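Local coordinates for Rpb7-binding protein seb1 (Schizosaccharomyces pombe 972h-, PDB 5MDT) that probably helps terminate transcription by binding the C-terminal domain of RNA polymerase II through this CTD-interacting domain, and nascent RNA, at residues A[96-107]-A[133-143]; A[3-11]-A[41-49]. One frame throughout, in Å; residues are numbered along the deposited sequence.

Interaction 1: residues A[96-107]-A[133-143]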
ATOM      1  N   TRP A  96      -4.676  -2.581   8.876  1.00 37.47           N
ATOM      2  CA  TRP A  96      -3.512  -1.696   9.015  1.00 37.57           C
ATOM      3  C   TRP A  96      -2.259  -2.570   9.280  1.00 41.46           C
ATOM      4  O   TRP A  96      -1.228  -2.378   8.636  1.00 38.75           O
ATOM      5  CB  TRP A  96      -3.796  -0.737  10.187  1.00 39.63           C
ATOM      6  CG  TRP A  96      -2.736   0.260  10.572  1.00 42.27           C
ATOM      7  CD1 TRP A  96      -1.580   0.555   9.906  1.00 44.13           C
ATOM      8  CD2 TRP A  96      -2.770   1.117  11.719  1.00 45.49           C
ATOM      9  NE1 TRP A  96      -0.884   1.531  10.579  1.00 45.66           N
ATOM     10  CE2 TRP A  96      -1.592   1.896  11.698  1.00 50.39           C
ATOM     11  CE3 TRP A  96      -3.683   1.296  12.775  1.00 49.80           C
ATOM     12  CZ2 TRP A  96      -1.292   2.831  12.707  1.00 53.74           C
ATOM     13  CZ3 TRP A  96      -3.398   2.237  13.761  1.00 54.63           C
ATOM     14  CH2 TRP A  96      -2.216   2.993  13.718  1.00 56.34           C
ATOM     15  N   CYS A  97      -2.386  -3.566  10.165  1.00 41.13           N
ATOM     16  CA  CYS A  97      -1.316  -4.508  10.499  1.00 43.41           C
ATOM     17  C   CYS A  97      -0.891  -5.337   9.260  1.00 41.58           C
ATOM     18  O   CYS A  97       0.299  -5.414   8.954  1.00 39.73           O
ATOM     19  CB  CYS A  97      -1.749  -5.405  11.655  1.00 48.78           C
ATOM     20  SG  CYS A  97      -0.568  -6.713  12.062  1.00 55.60           S
ATOM     21  N   LYS A  98      -1.859  -5.947   8.555  1.00 36.98           N
ATOM     22  CA  LYS A  98      -1.563  -6.773   7.368  1.00 33.55           C
ATOM     23  C   LYS A  98      -0.938  -5.920   6.273  1.00 34.99           C
ATOM     24  O   LYS A  98       0.026  -6.369   5.664  1.00 33.52           O
ATOM     25  CB  LYS A  98      -2.803  -7.496   6.832  1.00 33.32           C
ATOM     26  CG  LYS A  98      -3.357  -8.530   7.801  1.00 35.81           C
ATOM     27  CD  LYS A  98      -4.565  -9.263   7.214  1.00 34.34           C
ATOM     28  CE  LYS A  98      -5.283 -10.126   8.236  1.00 35.61           C
ATOM     29  NZ  LYS A  98      -6.080  -9.327   9.221  1.00 33.62           N
ATOM     30  N   ALA A  99      -1.453  -4.695   6.026  1.00 32.88           N
ATOM     31  CA  ALA A  99      -0.843  -3.818   5.001  1.00 32.84           C
ATOM     32  C   ALA A  99       0.612  -3.462   5.398  1.00 38.81           C
ATOM     33  O   ALA A  99       1.500  -3.464   4.547  1.00 37.74           O
ATOM     34  CB  ALA A  99      -1.687  -2.563   4.798  1.00 34.52           C
ATOM     35  N   ALA A 100       0.866  -3.224   6.706  1.00 38.10           N
ATOM     36  CA  ALA A 100       2.223  -2.956   7.210  1.00 40.30           C
ATOM     37  C   ALA A 100       3.147  -4.152   6.917  1.00 44.32           C
ATOM     38  O   ALA A 100       4.290  -3.958   6.480  1.00 44.47           O
ATOM     39  CB  ALA A 100       2.183  -2.692   8.712  1.00 43.90           C
ATOM     40  N   GLU A 101       2.634  -5.382   7.125  1.00 39.69           N
ATOM     41  CA  GLU A 101       3.370  -6.637   6.941  1.00 40.19           C
ATOM     42  C   GLU A 101       3.889  -6.844   5.521  1.00 40.56           C
ATOM     43  O   GLU A 101       4.932  -7.477   5.354  1.00 41.73           O
ATOM     44  CB  GLU A 101       2.536  -7.861   7.395  1.00 41.72           C
ATOM     45  CG  GLU A 101       2.282  -7.920   8.891  1.00 56.06           C
ATOM     46  CD  GLU A 101       3.256  -8.740   9.712  1.00 85.60           C
ATOM     47  OE1 GLU A 101       4.477  -8.465   9.652  1.00 84.93           O
ATOM     48  OE2 GLU A 101       2.789  -9.641  10.446  1.00 83.17           O
ATOM     49  N   ILE A 102       3.167  -6.349   4.508  1.00 34.51           N
ATOM     50  CA  ILE A 102       3.609  -6.490   3.106  1.00 33.39           C
ATOM     51  C   ILE A 102       4.401  -5.261   2.594  1.00 37.13           C
ATOM     52  O   ILE A 102       4.916  -5.311   1.478  1.00 35.59           O
ATOM     53  CB  ILE A 102       2.429  -6.827   2.134  1.00 33.51           C
ATOM     54  CG1 ILE A 102       1.456  -5.630   1.982  1.00 33.40           C
ATOM     55  CG2 ILE A 102       1.708  -8.136   2.557  1.00 33.44           C
ATOM     56  CD1 ILE A 102       0.473  -5.692   0.748  1.00 34.56           C
ATOM     57  N   THR A 103       4.440  -4.144   3.353  1.00 33.78           N
ATOM     58  CA  THR A 103       5.072  -2.912   2.872  1.00 34.23           C
ATOM     59  C   THR A 103       6.552  -3.096   2.510  1.00 37.35           C
ATOM     60  O   THR A 103       6.940  -2.662   1.422  1.00 36.99           O
ATOM     61  CB  THR A 103       4.827  -1.760   3.854  1.00 38.16           C
ATOM     62  OG1 THR A 103       3.431  -1.517   3.876  1.00 36.35           O
ATOM     63  CG2 THR A 103       5.557  -0.464   3.459  1.00 40.67           C
ATOM     64  N   ASP A 104       7.369  -3.718   3.392  1.00 37.42           N
ATOM     65  CA  ASP A 104       8.798  -3.900   3.103  1.00 39.30           C
ATOM     66  C   ASP A 104       9.004  -4.626   1.772  1.00 41.63           C
ATOM     67  O   ASP A 104       9.802  -4.164   0.952  1.00 39.53           O
ATOM     68  CB  ASP A 104       9.531  -4.640   4.239  1.00 43.94           C
ATOM     69  CG  ASP A 104       9.810  -3.826   5.486  1.00 63.89           C
ATOM     70  OD1 ASP A 104       9.397  -2.638   5.531  1.00 65.08           O
ATOM     71  OD2 ASP A 104      10.441  -4.371   6.420  1.00 73.58           O
ATOM     72  N   SER A 105       8.254  -5.737   1.545  1.00 38.93           N
ATOM     73  CA  SER A 105       8.338  -6.550   0.315  1.00 37.89           C
ATOM     74  C   SER A 105       7.998  -5.739  -0.915  1.00 39.07           C
ATOM     75  O   SER A 105       8.706  -5.851  -1.924  1.00 38.55           O
ATOM     76  CB  SER A 105       7.382  -7.751   0.370  1.00 41.50           C
ATOM     77  OG  SER A 105       7.749  -8.621   1.421  1.00 59.87           O
ATOM     78  N   LEU A 106       6.898  -4.949  -0.865  1.00 34.85           N
ATOM     79  CA  LEU A 106       6.507  -4.155  -2.014  1.00 34.12           C
ATOM     80  C   LEU A 106       7.499  -3.029  -2.303  1.00 37.58           C
ATOM     81  O   LEU A 106       7.771  -2.764  -3.480  1.00 37.63           O
ATOM     82  CB  LEU A 106       5.062  -3.647  -1.916  1.00 34.21           C
ATOM     83  CG  LEU A 106       3.973  -4.766  -1.736  1.00 36.84           C
ATOM     84  CD1 LEU A 106       2.594  -4.193  -2.027  1.00 37.57           C
ATOM     85  CD2 LEU A 106       4.252  -5.999  -2.622  1.00 35.27           C
ATOM     86  N   VAL A 107       8.074  -2.382  -1.249  1.00 35.01           N
ATOM     87  CA  VAL A 107       9.112  -1.346  -1.488  1.00 36.47           C
ATOM     88  C   VAL A 107      10.357  -1.994  -2.084  1.00 42.09           C
ATOM     89  O   VAL A 107      10.922  -1.484  -3.060  1.00 43.36           O
ATOM     90  CB  VAL A 107       9.403  -0.460  -0.246  1.00 41.63           C
ATOM     91  CG1 VAL A 107      10.566   0.516  -0.504  1.00 43.50           C
ATOM     92  CG2 VAL A 107       8.143   0.305   0.175  1.00 40.56           C
ATOM     93  N   SER A 133       2.134   9.095  11.222  1.00 58.81           N
ATOM     94  CA  SER A 133       2.595   8.068  12.177  1.00 59.67           C
ATOM     95  C   SER A 133       2.044   6.658  11.787  1.00 58.86           C
ATOM     96  O   SER A 133       1.737   5.835  12.653  1.00 59.48           O
ATOM     97  CB  SER A 133       2.219   8.440  13.613  1.00 68.09           C
ATOM     98  OG  SER A 133       2.716   9.716  13.976  1.00 79.64           O
ATOM     99  N   THR A 134       1.938   6.394  10.466  1.00 51.42           N
ATOM    100  CA  THR A 134       1.397   5.147   9.890  1.00 47.08           C
ATOM    101  C   THR A 134       2.255   3.932  10.257  1.00 52.08           C
ATOM    102  O   THR A 134       1.724   2.857  10.542  1.00 50.28           O
ATOM    103  CB  THR A 134       1.218   5.310   8.362  1.00 49.94           C
ATOM    104  OG1 THR A 134       0.480   6.497   8.099  1.00 49.20           O
ATOM    105  CG2 THR A 134       0.505   4.123   7.705  1.00 45.36           C
ATOM    106  N   PHE A 135       3.578   4.108  10.230  1.00 51.03           N
ATOM    107  CA  PHE A 135       4.538   3.050  10.534  1.00 52.05           C
ATOM    108  C   PHE A 135       5.517   3.504  11.616  1.00 63.24           C
ATOM    109  O   PHE A 135       5.822   4.699  11.676  1.00 64.17           O
ATOM    110  CB  PHE A 135       5.308   2.653   9.258  1.00 50.84           C
ATOM    111  CG  PHE A 135       4.438   2.105   8.147  1.00 48.50           C
ATOM    112  CD1 PHE A 135       3.564   1.052   8.381  1.00 50.28           C
ATOM    113  CD2 PHE A 135       4.498   2.640   6.865  1.00 48.56           C
ATOM    114  CE1 PHE A 135       2.744   0.561   7.354  1.00 48.20           C
ATOM    115  CE2 PHE A 135       3.701   2.125   5.833  1.00 48.11           C
ATOM    116  CZ  PHE A 135       2.825   1.096   6.088  1.00 44.80           C
ATOM    117  N   PRO A 136       6.054   2.565  12.444  1.00 64.09           N
ATOM    118  CA  PRO A 136       7.052   2.954  13.462  1.00 69.50           C
ATOM    119  C   PRO A 136       8.312   3.573  12.828  1.00 75.63           C
ATOM    120  O   PRO A 136       8.641   3.195  11.698  1.00 72.57           O
ATOM    121  CB  PRO A 136       7.376   1.624  14.159  1.00 72.20           C
ATOM    122  CG  PRO A 136       6.213   0.745  13.879  1.00 73.16           C
ATOM    123  CD  PRO A 136       5.795   1.110  12.488  1.00 64.16           C
ATOM    124  N   PRO A 137       9.023   4.515  13.506  1.00 76.71           N
ATOM    125  CA  PRO A 137      10.212   5.139  12.884  1.00 77.69           C
ATOM    126  C   PRO A 137      11.306   4.179  12.413  1.00 81.68           C
ATOM    127  O   PRO A 137      11.968   4.479  11.418  1.00 80.17           O
ATOM    128  CB  PRO A 137      10.727   6.091  13.970  1.00 84.97           C
ATOM    129  CG  PRO A 137       9.548   6.363  14.827  1.00 90.43           C
ATOM    130  CD  PRO A 137       8.759   5.091  14.841  1.00 82.86           C
ATOM    131  N   GLU A 138      11.479   3.032  13.109  1.00 79.71           N
ATOM    132  CA  GLU A 138      12.463   1.987  12.783  1.00 79.42           C
ATOM    133  C   GLU A 138      12.189   1.397  11.398  1.00 77.36           C
ATOM    134  O   GLU A 138      13.130   1.142  10.645  1.00 76.69           O
ATOM    135  CB  GLU A 138      12.455   0.867  13.837  1.00 82.87           C
ATOM    136  CG  GLU A 138      12.871   1.326  15.226  1.00100.64           C
ATOM    137  CD  GLU A 138      13.225   0.231  16.213  1.00127.36           C
ATOM    138  OE1 GLU A 138      12.617  -0.863  16.151  1.00115.69           O
ATOM    139  OE2 GLU A 138      14.100   0.483  17.074  1.00128.76           O
ATOM    140  N   LYS A 139      10.900   1.204  11.059  1.00 69.46           N
ATOM    141  CA  LYS A 139      10.486   0.698   9.752  1.00 63.50           C
ATOM    142  C   LYS A 139      10.800   1.738   8.685  1.00 65.83           C
ATOM    143  O   LYS A 139      11.361   1.388   7.647  1.00 64.57           O
ATOM    144  CB  LYS A 139       8.992   0.352   9.742  1.00 62.33           C
ATOM    145  CG  LYS A 139       8.558  -0.364   8.461  1.00 62.05           C
ATOM    146  CD  LYS A 139       7.057  -0.510   8.363  1.00 58.34           C
ATOM    147  CE  LYS A 139       6.674  -1.761   7.619  1.00 58.14           C
ATOM    148  NZ  LYS A 139       6.890  -2.984   8.443  1.00 59.74           N
ATOM    149  N   LEU A 140      10.464   3.016   8.953  1.00 63.12           N
ATOM    150  CA  LEU A 140      10.683   4.128   8.032  1.00 62.64           C
ATOM    151  C   LEU A 140      12.155   4.400   7.752  1.00 70.27           C
ATOM    152  O   LEU A 140      12.492   4.744   6.618  1.00 68.79           O
ATOM    153  CB  LEU A 140       9.962   5.398   8.510  1.00 64.12           C
ATOM    154  CG  LEU A 140       8.432   5.300   8.596  1.00 66.64           C
ATOM    155  CD1 LEU A 140       7.870   6.439   9.403  1.00 69.55           C
ATOM    156  CD2 LEU A 140       7.786   5.233   7.207  1.00 63.74           C
ATOM    157  N   GLU A 141      13.029   4.234   8.773  1.00 71.31           N
ATOM    158  CA  GLU A 141      14.480   4.413   8.646  1.00 74.09           C
ATOM    159  C   GLU A 141      15.032   3.351   7.685  1.00 75.60           C
ATOM    160  O   GLU A 141      15.785   3.697   6.774  1.00 75.18           O
ATOM    161  CB  GLU A 141      15.174   4.336  10.027  1.00 80.50           C
ATOM    162  CG  GLU A 141      16.674   4.613   9.992  1.00 95.81           C
ATOM    163  CD  GLU A 141      17.495   4.126  11.175  1.00127.73           C
ATOM    164  OE1 GLU A 141      18.729   3.979  11.012  1.00123.10           O
ATOM    165  OE2 GLU A 141      16.919   3.904  12.267  1.00126.35           O
ATOM    166  N   SER A 142      14.605   2.076   7.859  1.00 70.71           N
ATOM    167  CA  SER A 142      14.999   0.950   7.004  1.00 68.54           C
ATOM    168  C   SER A 142      14.635   1.229   5.544  1.00 66.66           C
ATOM    169  O   SER A 142      15.500   1.104   4.673  1.00 65.58           O
ATOM    170  CB  SER A 142      14.332  -0.346   7.460  1.00 71.75           C
ATOM    171  OG  SER A 142      14.621  -0.664   8.811  1.00 87.46           O
ATOM    172  N   LEU A 143      13.368   1.653   5.285  1.00 59.64           N
ATOM    173  CA  LEU A 143      12.881   1.968   3.936  1.00 55.54           C
ATOM    174  C   LEU A 143      13.658   3.124   3.319  1.00 58.07           C
ATOM    175  O   LEU A 143      14.076   3.017   2.169  1.00 55.75           O
ATOM    176  CB  LEU A 143      11.373   2.284   3.915  1.00 52.97           C
ATOM    177  CG  LEU A 143      10.406   1.206   4.392  1.00 55.26           C
ATOM    178  CD1 LEU A 143       9.003   1.781   4.544  1.00 53.44           C
ATOM    179  CD2 LEU A 143      10.397  -0.011   3.457  1.00 55.01           C
TER
HETATM  180  O   HOH W   1       6.896  -4.908   6.148  1.00 44.57           O
HETATM  181  O   HOH W   2      11.460  -1.378   6.764  1.00 87.11           O

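Interaction 2: residues A[3-11]-A[41-49]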
ATOM      1  N   GLY A   3     -17.403  -5.471  -3.025  1.00 59.72           N
ATOM      2  CA  GLY A   3     -16.717  -6.749  -2.917  1.00 54.22           C
ATOM      3  C   GLY A   3     -15.316  -6.947  -3.474  1.00 44.71           C
ATOM      4  O   GLY A   3     -14.767  -6.138  -4.243  1.00 41.54           O
ATOM      5  N   ILE A   4     -14.749  -8.083  -3.108  1.00 37.25           N
ATOM      6  CA  ILE A   4     -13.399  -8.464  -3.530  1.00 34.21           C
ATOM      7  C   ILE A   4     -13.341  -8.723  -5.037  1.00 38.81           C
ATOM      8  O   ILE A   4     -12.313  -8.410  -5.649  1.00 36.42           O
ATOM      9  CB  ILE A   4     -12.809  -9.633  -2.673  1.00 36.44           C
ATOM     10  CG1 ILE A   4     -11.303  -9.863  -2.946  1.00 35.25           C
ATOM     11  CG2 ILE A   4     -13.612 -10.932  -2.817  1.00 39.16           C
ATOM     12  CD1 ILE A   4     -10.330  -8.741  -2.446  1.00 35.32           C
ATOM     13  N   ALA A   5     -14.428  -9.268  -5.642  1.00 38.38           N
ATOM     14  CA  ALA A   5     -14.449  -9.534  -7.087  1.00 39.47           C
ATOM     15  C   ALA A   5     -14.303  -8.215  -7.875  1.00 41.49           C
ATOM     16  O   ALA A   5     -13.479  -8.136  -8.793  1.00 39.86           O
ATOM     17  CB  ALA A   5     -15.728 -10.257  -7.481  1.00 42.81           C
ATOM     18  N   GLU A   6     -15.045  -7.162  -7.466  1.00 38.33           N
ATOM     19  CA  GLU A   6     -14.929  -5.846  -8.112  1.00 38.85           C
ATOM     20  C   GLU A   6     -13.509  -5.281  -7.936  1.00 39.87           C
ATOM     21  O   GLU A   6     -12.937  -4.765  -8.898  1.00 39.15           O
ATOM     22  CB  GLU A   6     -15.964  -4.866  -7.538  1.00 42.28           C
ATOM     23  CG  GLU A   6     -15.919  -3.517  -8.230  1.00 53.67           C
ATOM     24  CD  GLU A   6     -17.110  -2.586  -8.124  1.00 79.68           C
ATOM     25  OE1 GLU A   6     -18.007  -2.827  -7.282  1.00 73.57           O
ATOM     26  OE2 GLU A   6     -17.128  -1.587  -8.878  1.00 80.89           O
ATOM     27  N   PHE A   7     -12.956  -5.379  -6.712  1.00 32.50           N
ATOM     28  CA  PHE A   7     -11.607  -4.889  -6.399  1.00 30.89           C
ATOM     29  C   PHE A   7     -10.562  -5.563  -7.321  1.00 32.65           C
ATOM     30  O   PHE A   7      -9.745  -4.857  -7.923  1.00 32.01           O
ATOM     31  CB  PHE A   7     -11.324  -5.213  -4.913  1.00 31.02           C
ATOM     32  CG  PHE A   7     -10.043  -4.667  -4.318  1.00 29.81           C
ATOM     33  CD1 PHE A   7     -10.026  -3.429  -3.674  1.00 30.77           C
ATOM     34  CD2 PHE A   7      -8.876  -5.435  -4.314  1.00 29.93           C
ATOM     35  CE1 PHE A   7      -8.859  -2.958  -3.058  1.00 29.90           C
ATOM     36  CE2 PHE A   7      -7.719  -4.982  -3.685  1.00 30.09           C
ATOM     37  CZ  PHE A   7      -7.707  -3.737  -3.066  1.00 28.92           C
ATOM     38  N   ASP A   8     -10.607  -6.912  -7.448  1.00 31.30           N
ATOM     39  CA  ASP A   8      -9.667  -7.644  -8.312  1.00 30.95           C
ATOM     40  C   ASP A   8      -9.827  -7.235  -9.789  1.00 36.95           C
ATOM     41  O   ASP A   8      -8.826  -7.158 -10.511  1.00 37.28           O
ATOM     42  CB  ASP A   8      -9.852  -9.160  -8.146  1.00 32.19           C
ATOM     43  CG  ASP A   8      -9.470  -9.681  -6.771  1.00 41.12           C
ATOM     44  OD1 ASP A   8      -8.785  -8.939  -6.018  1.00 34.55           O
ATOM     45  OD2 ASP A   8      -9.851 -10.835  -6.446  1.00 44.59           O
ATOM     46  N   GLY A   9     -11.071  -6.966 -10.204  1.00 35.85           N
ATOM     47  CA  GLY A   9     -11.391  -6.518 -11.559  1.00 37.79           C
ATOM     48  C   GLY A   9     -10.815  -5.157 -11.889  1.00 39.69           C
ATOM     49  O   GLY A   9     -10.348  -4.935 -13.013  1.00 41.25           O
ATOM     50  N   ILE A  10     -10.821  -4.228 -10.912  1.00 34.28           N
ATOM     51  CA  ILE A  10     -10.202  -2.897 -11.083  1.00 34.00           C
ATOM     52  C   ILE A  10      -8.665  -3.057 -11.223  1.00 35.54           C
ATOM     53  O   ILE A  10      -8.051  -2.418 -12.080  1.00 35.84           O
ATOM     54  CB  ILE A  10     -10.565  -1.934  -9.928  1.00 36.34           C
ATOM     55  CG1 ILE A  10     -12.088  -1.637  -9.940  1.00 38.70           C
ATOM     56  CG2 ILE A  10      -9.747  -0.612 -10.030  1.00 36.78           C
ATOM     57  CD1 ILE A  10     -12.639  -1.097  -8.641  1.00 41.32           C
ATOM     58  N   LEU A  11      -8.073  -3.918 -10.393  1.00 32.21           N
ATOM     59  CA  LEU A  11      -6.625  -4.196 -10.459  1.00 30.75           C
ATOM     60  C   LEU A  11      -6.237  -4.792 -11.821  1.00 37.58           C
ATOM     61  O   LEU A  11      -5.206  -4.404 -12.393  1.00 37.14           O
ATOM     62  CB  LEU A  11      -6.168  -5.104  -9.300  1.00 28.46           C
ATOM     63  CG  LEU A  11      -6.275  -4.531  -7.877  1.00 30.02           C
ATOM     64  CD1 LEU A  11      -5.947  -5.610  -6.842  1.00 29.91           C
ATOM     65  CD2 LEU A  11      -5.386  -3.292  -7.681  1.00 30.58           C
ATOM     66  N   ALA A  41      -8.046  -9.387   4.963  1.00 30.82           N
ATOM     67  CA  ALA A  41      -6.965 -10.295   4.516  1.00 30.62           C
ATOM     68  C   ALA A  41      -7.013 -10.461   3.010  1.00 31.15           C
ATOM     69  O   ALA A  41      -5.952 -10.533   2.395  1.00 29.56           O
ATOM     70  CB  ALA A  41      -7.124 -11.663   5.189  1.00 32.54           C
ATOM     71  N   GLN A  42      -8.235 -10.542   2.411  1.00 28.91           N
ATOM     72  CA  GLN A  42      -8.388 -10.732   0.947  1.00 27.87           C
ATOM     73  C   GLN A  42      -7.915  -9.504   0.184  1.00 28.99           C
ATOM     74  O   GLN A  42      -7.210  -9.616  -0.805  1.00 26.92           O
ATOM     75  CB  GLN A  42      -9.869 -11.033   0.577  1.00 29.99           C
ATOM     76  CG  GLN A  42     -10.474 -12.280   1.227  1.00 29.80           C
ATOM     77  CD  GLN A  42      -9.719 -13.557   0.848  1.00 39.34           C
ATOM     78  OE1 GLN A  42      -9.191 -13.680  -0.252  1.00 33.20           O
ATOM     79  NE2 GLN A  42      -9.534 -14.454   1.793  1.00 33.86           N
ATOM     80  N   PHE A  43      -8.309  -8.325   0.634  1.00 27.79           N
ATOM     81  CA  PHE A  43      -7.918  -7.085  -0.060  1.00 26.12           C
ATOM     82  C   PHE A  43      -6.413  -6.852   0.044  1.00 28.03           C
ATOM     83  O   PHE A  43      -5.779  -6.538  -0.968  1.00 27.98           O
ATOM     84  CB  PHE A  43      -8.714  -5.929   0.584  1.00 28.76           C
ATOM     85  CG  PHE A  43     -10.187  -5.954   0.198  1.00 30.68           C
ATOM     86  CD1 PHE A  43     -11.105  -6.712   0.919  1.00 34.26           C
ATOM     87  CD2 PHE A  43     -10.643  -5.253  -0.904  1.00 33.06           C
ATOM     88  CE1 PHE A  43     -12.454  -6.759   0.535  1.00 35.68           C
ATOM     89  CE2 PHE A  43     -11.998  -5.277  -1.270  1.00 34.84           C
ATOM     90  CZ  PHE A  43     -12.896  -6.022  -0.547  1.00 34.36           C
ATOM     91  N   VAL A  44      -5.815  -7.035   1.233  1.00 26.77           N
ATOM     92  CA  VAL A  44      -4.365  -6.849   1.386  1.00 26.49           C
ATOM     93  C   VAL A  44      -3.592  -7.890   0.497  1.00 26.75           C
ATOM     94  O   VAL A  44      -2.686  -7.508  -0.265  1.00 27.31           O
ATOM     95  CB  VAL A  44      -3.901  -6.834   2.869  1.00 30.14           C
ATOM     96  CG1 VAL A  44      -2.374  -6.711   2.969  1.00 31.03           C
ATOM     97  CG2 VAL A  44      -4.577  -5.676   3.631  1.00 30.68           C
ATOM     98  N   ALA A  45      -4.006  -9.151   0.526  1.00 26.61           N
ATOM     99  CA  ALA A  45      -3.381 -10.190  -0.319  1.00 25.19           C
ATOM    100  C   ALA A  45      -3.550  -9.864  -1.818  1.00 27.41           C
ATOM    101  O   ALA A  45      -2.631 -10.126  -2.602  1.00 27.39           O
ATOM    102  CB  ALA A  45      -3.980 -11.578   0.009  1.00 26.77           C
ATOM    103  N   SER A  46      -4.711  -9.339  -2.235  1.00 24.29           N
ATOM    104  CA  SER A  46      -4.914  -8.971  -3.650  1.00 23.62           C
ATOM    105  C   SER A  46      -3.969  -7.818  -4.078  1.00 27.71           C
ATOM    106  O   SER A  46      -3.440  -7.842  -5.188  1.00 26.64           O
ATOM    107  CB  SER A  46      -6.378  -8.618  -3.913  1.00 27.54           C
ATOM    108  OG  SER A  46      -7.158  -9.804  -4.013  1.00 28.94           O
ATOM    109  N   VAL A  47      -3.721  -6.825  -3.191  1.00 25.65           N
ATOM    110  CA  VAL A  47      -2.767  -5.752  -3.523  1.00 25.49           C
ATOM    111  C   VAL A  47      -1.349  -6.368  -3.661  1.00 27.01           C
ATOM    112  O   VAL A  47      -0.603  -5.996  -4.568  1.00 27.78           O
ATOM    113  CB  VAL A  47      -2.812  -4.683  -2.421  1.00 27.88           C
ATOM    114  CG1 VAL A  47      -1.681  -3.657  -2.605  1.00 28.36           C
ATOM    115  CG2 VAL A  47      -4.177  -4.005  -2.411  1.00 28.07           C
ATOM    116  N   TYR A  48      -0.970  -7.277  -2.748  1.00 26.57           N
ATOM    117  CA  TYR A  48       0.340  -7.916  -2.795  1.00 25.94           C
ATOM    118  C   TYR A  48       0.492  -8.659  -4.138  1.00 28.35           C
ATOM    119  O   TYR A  48       1.483  -8.456  -4.832  1.00 28.06           O
ATOM    120  CB  TYR A  48       0.485  -8.894  -1.605  1.00 26.74           C
ATOM    121  CG  TYR A  48       1.774  -9.702  -1.630  1.00 26.51           C
ATOM    122  CD1 TYR A  48       2.969  -9.165  -1.153  1.00 29.32           C
ATOM    123  CD2 TYR A  48       1.820 -10.953  -2.239  1.00 27.75           C
ATOM    124  CE1 TYR A  48       4.160  -9.899  -1.186  1.00 30.29           C
ATOM    125  CE2 TYR A  48       2.995 -11.709  -2.255  1.00 28.70           C
ATOM    126  CZ  TYR A  48       4.166 -11.169  -1.748  1.00 33.08           C
ATOM    127  OH  TYR A  48       5.308 -11.936  -1.793  1.00 33.58           O
ATOM    128  N   LYS A  49      -0.519  -9.456  -4.533  1.00 25.17           N
ATOM    129  CA  LYS A  49      -0.448 -10.241  -5.793  1.00 25.16           C
ATOM    130  C   LYS A  49      -0.348  -9.307  -7.005  1.00 28.28           C
ATOM    131  O   LYS A  49       0.514  -9.513  -7.874  1.00 28.48           O
ATOM    132  CB  LYS A  49      -1.664 -11.160  -5.930  1.00 27.34           C
ATOM    133  CG  LYS A  49      -1.547 -12.342  -4.964  1.00 27.00           C
ATOM    134  CD  LYS A  49      -2.836 -13.205  -4.929  1.00 30.14           C
ATOM    135  CE  LYS A  49      -3.210 -13.948  -6.195  1.00 34.22           C
ATOM    136  NZ  LYS A  49      -2.172 -14.882  -6.637  1.00 29.51           N
TER

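Interaction 1: residues A[96-107]-A[133-143]
Three donors meet the carbonyl oxygen of Ala100: a water molecule at 2.8 Å, the backbone N-H of Thr103 and, weakly, Lys139 NZ at 3.4 Å. The same water accepts from Lys139 NZ and from Asp104 N, so it joins two neighbouring helices in the right-handed superhelix of a CTD-interacting domain; the axes of 96-107 and 137-143 run nearly parallel, 14° apart. A lysine suits this partly exposed position because its long chain, bent at chi3 and chi4, carries the ammonium across to the other helix while its CE lies over one face of the Phe135 ring. Asp104 OD1 forms a long salt bridge with Lys139 NZ (3.9 Å), and a second water links OD1 to the Lys139 carbonyl. Inward, Phe135 CE1 packs on Ala100 CB at 3.6 Å. Thr103 approaches Phe135 from the opposite direction; Thr103 OG1 donates to Ala99 O (2.8 Å), which suits a polar atom to a buried place. Leu143 CD2 lies against Val107 CB. With CG anti to the backbone N (chi1 178°), the Trp96 indole reaches the loop ahead of helix 137-150, and NE1 donates to Thr134 O in the carbonyl plane, on a lone pair, at 2.9 Å with an N-H...O angle of 156°.

Interaction 2: residues A[3-11]-A[41-49]
Gly3, at the N-cap position of helix 4-16, brings its carbonyl carbon near Phe43 CZ, in the all-helical CTD-interacting domain, where segments 4-11 and 41-49 run nearly parallel. Ile4, in the first turn, lays its CD1 methyl over the centre of the Phe43 ring, 3.8 Å from the centroid, a CH-pi contact. Its chi1 of -170° sets the CG1 branch opposite the backbone N and sends it toward the partner helix, where CG1 and CD1 also rest against Gln42 CB; an aliphatic chain fits this partly covered margin.

Phe7 points into the interface. Its face receives the edge of Phe43 in a T-shaped stack, centroids 4.8 Å apart and planes at 77°, while its own edge meets Val47 CG2, which lies 3.6 Å from Phe7 CZ. Leu29 and Ile69, from two further helices, also touch Phe7, so a large flat apolar residue is apt here. Replacing it with an alanine would probably leave the edge of Phe43 without its aromatic face and open a gap beside Val47.

One residue on, the end of the Asp8 side chain comes near segment 41-49. Ser46 OG donates to Asp8 OD1 at 2.7 Å, meeting the carboxylate on its syn side, 20° out of plane. Ser46 is the knob seated among Ile4, Phe7, Asp8 and Leu11, and its small side chain fits that hole while still offering a hydroxyl. Leu11 is the last of the four residues around Ser46, its CD1 lying 3.7 Å from Ser46 O.

How the interactions relate
From the N terminus, helix 4-16 leads through helix 23-35 to helix 40-53, where interaction 2 closes the first loop. The chain then runs through helix 59-79 into helix 92-113, and helix 119-131 follows before interaction 1 closes the second loop on helix 137-150. The two loops are in series, neither crossing nor enclosing the other, and their contacts lie on opposite sides of the chain's centre, about 20 Å apart between centres. Helices 40-53 and 92-113 join them directly: Val44 packs against Lys98 and Ile102, and Tyr48 against Leu106. Helix 59-79 touches both contacts, meeting Phe7 and Val47 through Ile69 and Thr103 through Leu66.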